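Local structure of beta-n-acetylhexosaminidase (Streptococcus pneumoniae, 4AZI) at residues D235-Q240 and A266-K271; L27-D32 and E341-M346. The protein probably removes terminal beta-linked N-acetylglucosamine residues from the ends of glycans, as a family 20 glycoside hydrolase catalytic module of the pneumococcal exo-beta-D-N-acetylglucosaminidase StrH. The protein carries 2 engineered substitutions. All blocks are in the same frame, centred on the assembly; numbering follows the deposited sequence.

Interaction 1 (D235-Q240 and A266-K271)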
loop_
_atom_site.group_PDB
_atom_site.type_symbol
_atom_site.label_atom_id
_atom_site.label_comp_id
_atom_site.label_asym_id
_atom_site.label_seq_id
_atom_site.Cartn_x
_atom_site.Cartn_y
_atom_site.Cartn_z
ATOM N N ASP A 235 7.998 -0.791 -23.052
ATOM C CA ASP A 235 8.099 -2.194 -23.496
ATOM C C ASP A 235 9.489 -2.580 -24.032
ATOM O O ASP A 235 9.589 -3.397 -24.937
ATOM C CB ASP A 235 7.026 -2.544 -24.556
ATOM C CG ASP A 235 5.602 -2.280 -24.095
ATOM O OD1 ASP A 235 5.339 -2.247 -22.865
ATOM O OD2 ASP A 235 4.733 -2.123 -24.989
ATOM N N LYS A 236 10.544 -1.982 -23.479
ATOM C CA LYS A 236 11.925 -2.249 -23.900
ATOM C C LYS A 236 12.621 -3.071 -22.823
ATOM O O LYS A 236 12.304 -2.941 -21.645
ATOM C CB LYS A 236 12.694 -0.939 -24.126
ATOM C CG LYS A 236 12.090 0.015 -25.155
ATOM C CD LYS A 236 12.416 -0.381 -26.593
ATOM C CE LYS A 236 12.020 0.714 -27.585
ATOM N NZ LYS A 236 12.274 0.356 -29.020
ATOM N N ASP A 237 13.568 -3.917 -23.210
ATOM C CA ASP A 237 14.199 -4.790 -22.225
ATOM C C ASP A 237 15.730 -4.838 -22.295
ATOM O O ASP A 237 16.339 -5.859 -21.965
ATOM C CB ASP A 237 13.596 -6.200 -22.294
ATOM C CG ASP A 237 13.978 -6.940 -23.567
ATOM O OD1 ASP A 237 14.493 -6.298 -24.506
ATOM O OD2 ASP A 237 13.777 -8.170 -23.622
ATOM N N ASP A 238 16.354 -3.736 -22.708
ATOM C CA ASP A 238 17.815 -3.667 -22.696
ATOM C C ASP A 238 18.328 -3.388 -21.281
ATOM O O ASP A 238 19.527 -3.491 -21.017
ATOM C CB ASP A 238 18.347 -2.650 -23.716
ATOM C CG ASP A 238 17.730 -1.269 -23.555
ATOM O OD1 ASP A 238 18.192 -0.504 -22.687
ATOM O OD2 ASP A 238 16.780 -0.949 -24.305
ATOM N N VAL A 239 17.404 -3.029 -20.388
ATOM C CA VAL A 239 17.668 -2.899 -18.954
ATOM C C VAL A 239 16.739 -3.886 -18.239
ATOM O O VAL A 239 15.532 -3.885 -18.457
ATOM C CB VAL A 239 17.452 -1.447 -18.466
ATOM C CG1 VAL A 239 17.459 -1.361 -16.947
ATOM C CG2 VAL A 239 18.520 -0.531 -19.047
ATOM N N GLN A 240 17.309 -4.750 -17.410
ATOM C CA GLN A 240 16.563 -5.885 -16.880
ATOM C C GLN A 240 16.151 -5.669 -15.427
ATOM O O GLN A 240 16.889 -5.068 -14.657
ATOM C CB GLN A 240 17.373 -7.176 -17.034
ATOM C CG GLN A 240 16.540 -8.373 -17.471
ATOM C CD GLN A 240 15.954 -8.234 -18.876
ATOM O OE1 GLN A 240 14.896 -8.797 -19.179
ATOM N NE2 GLN A 240 16.645 -7.492 -19.745
ATOM N N ALA A 266 3.328 -9.067 -17.988
ATOM C CA ALA A 266 2.919 -10.471 -17.839
ATOM C C ALA A 266 3.836 -11.399 -18.626
ATOM O O ALA A 266 4.236 -12.468 -18.125
ATOM C CB ALA A 266 1.471 -10.666 -18.269
ATOM N N SER A 267 4.181 -10.965 -19.845
ATOM C CA SER A 267 5.074 -11.700 -20.737
ATOM C C SER A 267 6.461 -11.921 -20.112
ATOM O O SER A 267 7.106 -12.938 -20.364
ATOM C CB SER A 267 5.165 -11.009 -22.113
ATOM O OG SER A 267 6.048 -9.895 -22.110
ATOM N N LYS A 268 6.890 -10.985 -19.265
ATOM C CA LYS A 268 8.157 -11.086 -18.530
ATOM C C LYS A 268 8.064 -11.910 -17.244
ATOM O O LYS A 268 9.038 -11.979 -16.486
ATOM C CB LYS A 268 8.688 -9.685 -18.181
ATOM C CG LYS A 268 9.196 -8.876 -19.362
ATOM C CD LYS A 268 10.528 -9.406 -19.867
ATOM C CE LYS A 268 11.022 -8.566 -21.025
ATOM N NZ LYS A 268 12.140 -9.243 -21.731
ATOM N N GLY A 269 6.898 -12.501 -16.995
ATOM C CA GLY A 269 6.659 -13.347 -15.823
ATOM C C GLY A 269 6.047 -12.665 -14.599
ATOM O O GLY A 269 5.892 -13.288 -13.561
ATOM N N TYR A 270 5.692 -11.393 -14.707
ATOM C CA TYR A 270 5.237 -10.652 -13.520
ATOM C C TYR A 270 3.828 -11.018 -13.061
ATOM O O TYR A 270 2.990 -11.413 -13.868
ATOM C CB TYR A 270 5.331 -9.147 -13.750
ATOM C CG TYR A 270 6.739 -8.614 -13.692
ATOM C CD1 TYR A 270 7.442 -8.615 -12.498
ATOM C CD2 TYR A 270 7.371 -8.111 -14.830
ATOM C CE1 TYR A 270 8.723 -8.119 -12.417
ATOM C CE2 TYR A 270 8.669 -7.619 -14.764
ATOM C CZ TYR A 270 9.336 -7.628 -13.544
ATOM O OH TYR A 270 10.616 -7.153 -13.430
ATOM N N LYS A 271 3.587 -10.892 -11.756
ATOM C CA LYS A 271 2.248 -11.036 -11.187
ATOM C C LYS A 271 1.767 -9.678 -10.697
ATOM O O LYS A 271 2.579 -8.847 -10.305
ATOM C CB LYS A 271 2.264 -12.032 -10.035
ATOM C CG LYS A 271 2.571 -13.452 -10.478
ATOM C CD LYS A 271 3.542 -14.128 -9.534
ATOM C CE LYS A 271 2.825 -14.810 -8.375
ATOM N NZ LYS A 271 2.210 -16.115 -8.751
#
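D237 and K268 bring the two backbones no nearer than 9.5 Å between their CA atoms, so the irregular segment D235-Q240 and the end of helix 262-267 meet through side chains. One salt bridge dominates: NZ of K268 lies 2.7 Å from OD2 of D237 and gives it a hydrogen bond, using the lone pair of OD2 that faces away from OD1. The lysine chain bends at its CB-CG bond (chi2 -73°) and then runs extended to its ammonium group, crossing the aspartate side chain at about a right angle. NZ also comes within 3.4 Å of D237 CB, so the ammonium group sits beside the stem of the aspartate as well as at its oxygen. Within the loop, NE2 of Q240 reaches back to the carbonyl O of D237 at 2.8 Å, a bent bond (133° at the hydrogen) whose donor is tilted from the carbonyl plane. With the amide held this way, OE1 of Q240 faces the lysine, 3.8 Å from NZ, and also takes a weak hydrogen bond from the hydroxyl of Y232. After K268 the helix ends in a Schellman motif, with G269 at positive phi. The salt bridge thus ties, at the protein surface, two connections of the family 20 TIM barrel: the loop joining strands 223-227 and 246-249, and the helix that follows the second of them.

Interaction 2 (L27-D32 and E341-M346)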
loop_
_atom_site.group_PDB
_atom_site.type_symbol
_atom_site.label_atom_id
_atom_site.label_comp_id
_atom_site.label_asym_id
_atom_site.label_seq_id
_atom_site.Cartn_x
_atom_site.Cartn_y
_atom_site.Cartn_z
ATOM N N LEU A 27 -6.951 4.509 11.963
ATOM C CA LEU A 27 -6.526 3.354 11.175
ATOM C C LEU A 27 -7.182 2.062 11.658
ATOM O O LEU A 27 -7.578 1.227 10.842
ATOM C CB LEU A 27 -5.002 3.257 11.141
ATOM C CG LEU A 27 -4.337 4.511 10.545
ATOM C CD1 LEU A 27 -2.850 4.578 10.861
ATOM C CD2 LEU A 27 -4.585 4.619 9.046
ATOM N N LYS A 28 -7.338 1.929 12.975
ATOM C CA LYS A 28 -8.078 0.809 13.564
ATOM C C LYS A 28 -9.509 0.760 13.025
ATOM O O LYS A 28 -10.000 -0.313 12.689
ATOM C CB LYS A 28 -8.091 0.892 15.096
ATOM C CG LYS A 28 -6.810 0.433 15.787
ATOM C CD LYS A 28 -6.893 0.661 17.296
ATOM C CE LYS A 28 -6.320 -0.506 18.085
ATOM N NZ LYS A 28 -6.475 -0.370 19.571
ATOM N N ARG A 29 -10.170 1.916 12.941
ATOM C CA ARG A 29 -11.515 2.010 12.358
ATOM C C ARG A 29 -11.585 1.567 10.891
ATOM O O ARG A 29 -12.555 0.926 10.471
ATOM C CB ARG A 29 -12.059 3.429 12.481
ATOM C CG ARG A 29 -12.498 3.805 13.881
ATOM C CD ARG A 29 -13.775 4.614 13.813
ATOM N NE ARG A 29 -14.932 3.750 13.552
ATOM C CZ ARG A 29 -16.152 4.177 13.231
ATOM N NH1 ARG A 29 -16.407 5.474 13.119
ATOM N NH2 ARG A 29 -17.126 3.299 13.023
ATOM N N ILE A 30 -10.567 1.937 10.116
ATOM C CA ILE A 30 -10.409 1.449 8.741
ATOM C C ILE A 30 -10.282 -0.085 8.707
ATOM O O ILE A 30 -10.944 -0.745 7.904
ATOM C CB ILE A 30 -9.204 2.129 8.037
ATOM C CG1 ILE A 30 -9.528 3.603 7.746
ATOM C CG2 ILE A 30 -8.800 1.374 6.766
ATOM C CD1 ILE A 30 -8.321 4.465 7.432
ATOM N N VAL A 31 -9.435 -0.633 9.585
ATOM C CA VAL A 31 -9.279 -2.088 9.768
ATOM C C VAL A 31 -10.633 -2.757 10.057
ATOM O O VAL A 31 -10.986 -3.758 9.425
ATOM C CB VAL A 31 -8.274 -2.406 10.912
ATOM C CG1 VAL A 31 -8.420 -3.842 11.402
ATOM C CG2 VAL A 31 -6.844 -2.143 10.464
ATOM N N ASP A 32 -11.372 -2.174 11.005
ATOM C CA ASP A 32 -12.733 -2.592 11.374
ATOM C C ASP A 32 -13.677 -2.636 10.184
ATOM O O ASP A 32 -14.375 -3.629 9.970
ATOM C CB ASP A 32 -13.334 -1.618 12.400
ATOM C CG ASP A 32 -12.720 -1.752 13.772
ATOM O OD1 ASP A 32 -11.972 -2.723 14.007
ATOM O OD2 ASP A 32 -13.009 -0.883 14.623
ATOM N N GLU A 341 -16.833 9.085 3.703
ATOM C CA GLU A 341 -16.572 9.037 2.264
ATOM C C GLU A 341 -15.813 7.758 1.917
ATOM O O GLU A 341 -16.180 7.041 0.988
ATOM C CB GLU A 341 -15.760 10.248 1.815
ATOM C CG GLU A 341 -16.507 11.568 1.833
ATOM C CD GLU A 341 -15.632 12.724 1.390
ATOM O OE1 GLU A 341 -14.396 12.620 1.510
ATOM O OE2 GLU A 341 -16.174 13.740 0.911
ATOM N N ILE A 342 -14.762 7.483 2.685
ATOM C CA ILE A 342 -13.905 6.311 2.476
ATOM C C ILE A 342 -14.694 5.021 2.689
ATOM O O ILE A 342 -14.518 4.054 1.954
ATOM C CB ILE A 342 -12.650 6.368 3.382
ATOM C CG1 ILE A 342 -11.604 7.318 2.786
ATOM C CG2 ILE A 342 -12.011 4.993 3.545
ATOM C CD1 ILE A 342 -11.994 8.784 2.763
ATOM N N PHE A 343 -15.577 5.040 3.685
ATOM C CA PHE A 343 -16.424 3.895 4.011
ATOM C C PHE A 343 -17.439 3.620 2.903
ATOM O O PHE A 343 -17.660 2.463 2.544
ATOM C CB PHE A 343 -17.118 4.100 5.366
ATOM C CG PHE A 343 -16.219 3.885 6.563
ATOM C CD1 PHE A 343 -14.835 3.767 6.420
ATOM C CD2 PHE A 343 -16.761 3.827 7.846
ATOM C CE1 PHE A 343 -14.016 3.572 7.524
ATOM C CE2 PHE A 343 -15.946 3.633 8.957
ATOM C CZ PHE A 343 -14.572 3.506 8.795
ATOM N N GLU A 344 -18.040 4.669 2.347
ATOM C CA GLU A 344 -18.954 4.475 1.216
ATOM C C GLU A 344 -18.224 3.874 0.003
ATOM O O GLU A 344 -18.738 2.965 -0.654
ATOM C CB GLU A 344 -19.666 5.773 0.824
ATOM C CG GLU A 344 -20.713 5.557 -0.266
ATOM C CD GLU A 344 -21.313 6.842 -0.807
ATOM O OE1 GLU A 344 -20.898 7.938 -0.376
ATOM O OE2 GLU A 344 -22.200 6.749 -1.680
ATOM N N LEU A 345 -17.026 4.379 -0.277
ATOM C CA LEU A 345 -16.230 3.878 -1.394
ATOM C C LEU A 345 -15.860 2.406 -1.186
ATOM O O LEU A 345 -16.039 1.586 -2.090
ATOM C CB LEU A 345 -14.982 4.750 -1.598
ATOM C CG LEU A 345 -14.100 4.537 -2.832
ATOM C CD1 LEU A 345 -14.900 4.516 -4.125
ATOM C CD2 LEU A 345 -13.029 5.617 -2.892
ATOM N N MET A 346 -15.369 2.082 0.012
ATOM C CA MET A 346 -15.060 0.706 0.385
ATOM C C MET A 346 -16.266 -0.220 0.273
ATOM O O MET A 346 -16.143 -1.324 -0.239
ATOM C CB MET A 346 -14.501 0.636 1.806
ATOM C CG MET A 346 -13.102 1.199 1.948
ATOM S SD MET A 346 -12.603 1.287 3.670
ATOM C CE MET A 346 -12.336 -0.450 4.032
#
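F343 of helix 339-352 reaches across to R29 and I30 of helix 24-37, and most of this contact is van der Waals. The two helical segments run nearly parallel, crossing at -22° with their axes 11.3 Å apart, and the side chain of F343 bridges much of that distance. Its CZ lies 3.7 Å from the carbonyl O of R29, approached obliquely, while CE1 is 4.5 Å from CG1 of I30 in a looser apolar contact. M346, one turn further on, bends at its last torsion (chi3 73°) and brings CE to 4.1 Å from the carbonyl O of I30; its side chain also touches A34 and L37. The charged group involved is the guanidinium of R29: CE2 of F343 stands over one of its faces, nearer the edge than the middle, 4.2 Å from NH2. Its salt bridge, however, is with E339, at the start of the phenylalanine's own helix, so R29 joins the two helices by charge as well as by packing. These helices follow the first and last barrel strands, 10-16 and 321-329, which are neighbours where the barrel closes; helix 94-106 packs on V31 of the first helix and helix 294-303 on L345 of the second.

Both contacts belong to the same TIM barrel but share none of its secondary-structure elements, and they lie on opposite sides of the chain's centre, with nearest atoms about 22 Å apart. Interaction 1 is a surface contact between a loop and a helix end, close in sequence, and rests on opposite charges over a small area. Interaction 2, partly buried, brings together helices from the two ends of the barrel sequence; it covers nearly twice the surface, 198 against 103 Å², with no hydrogen bond between its segments. The pair illustrates how peripheral connections can rely on a directional ion pair, whereas these two helices at the barrel's closure meet mainly by van der Waals contact of side chains with the opposite helix, backbone included.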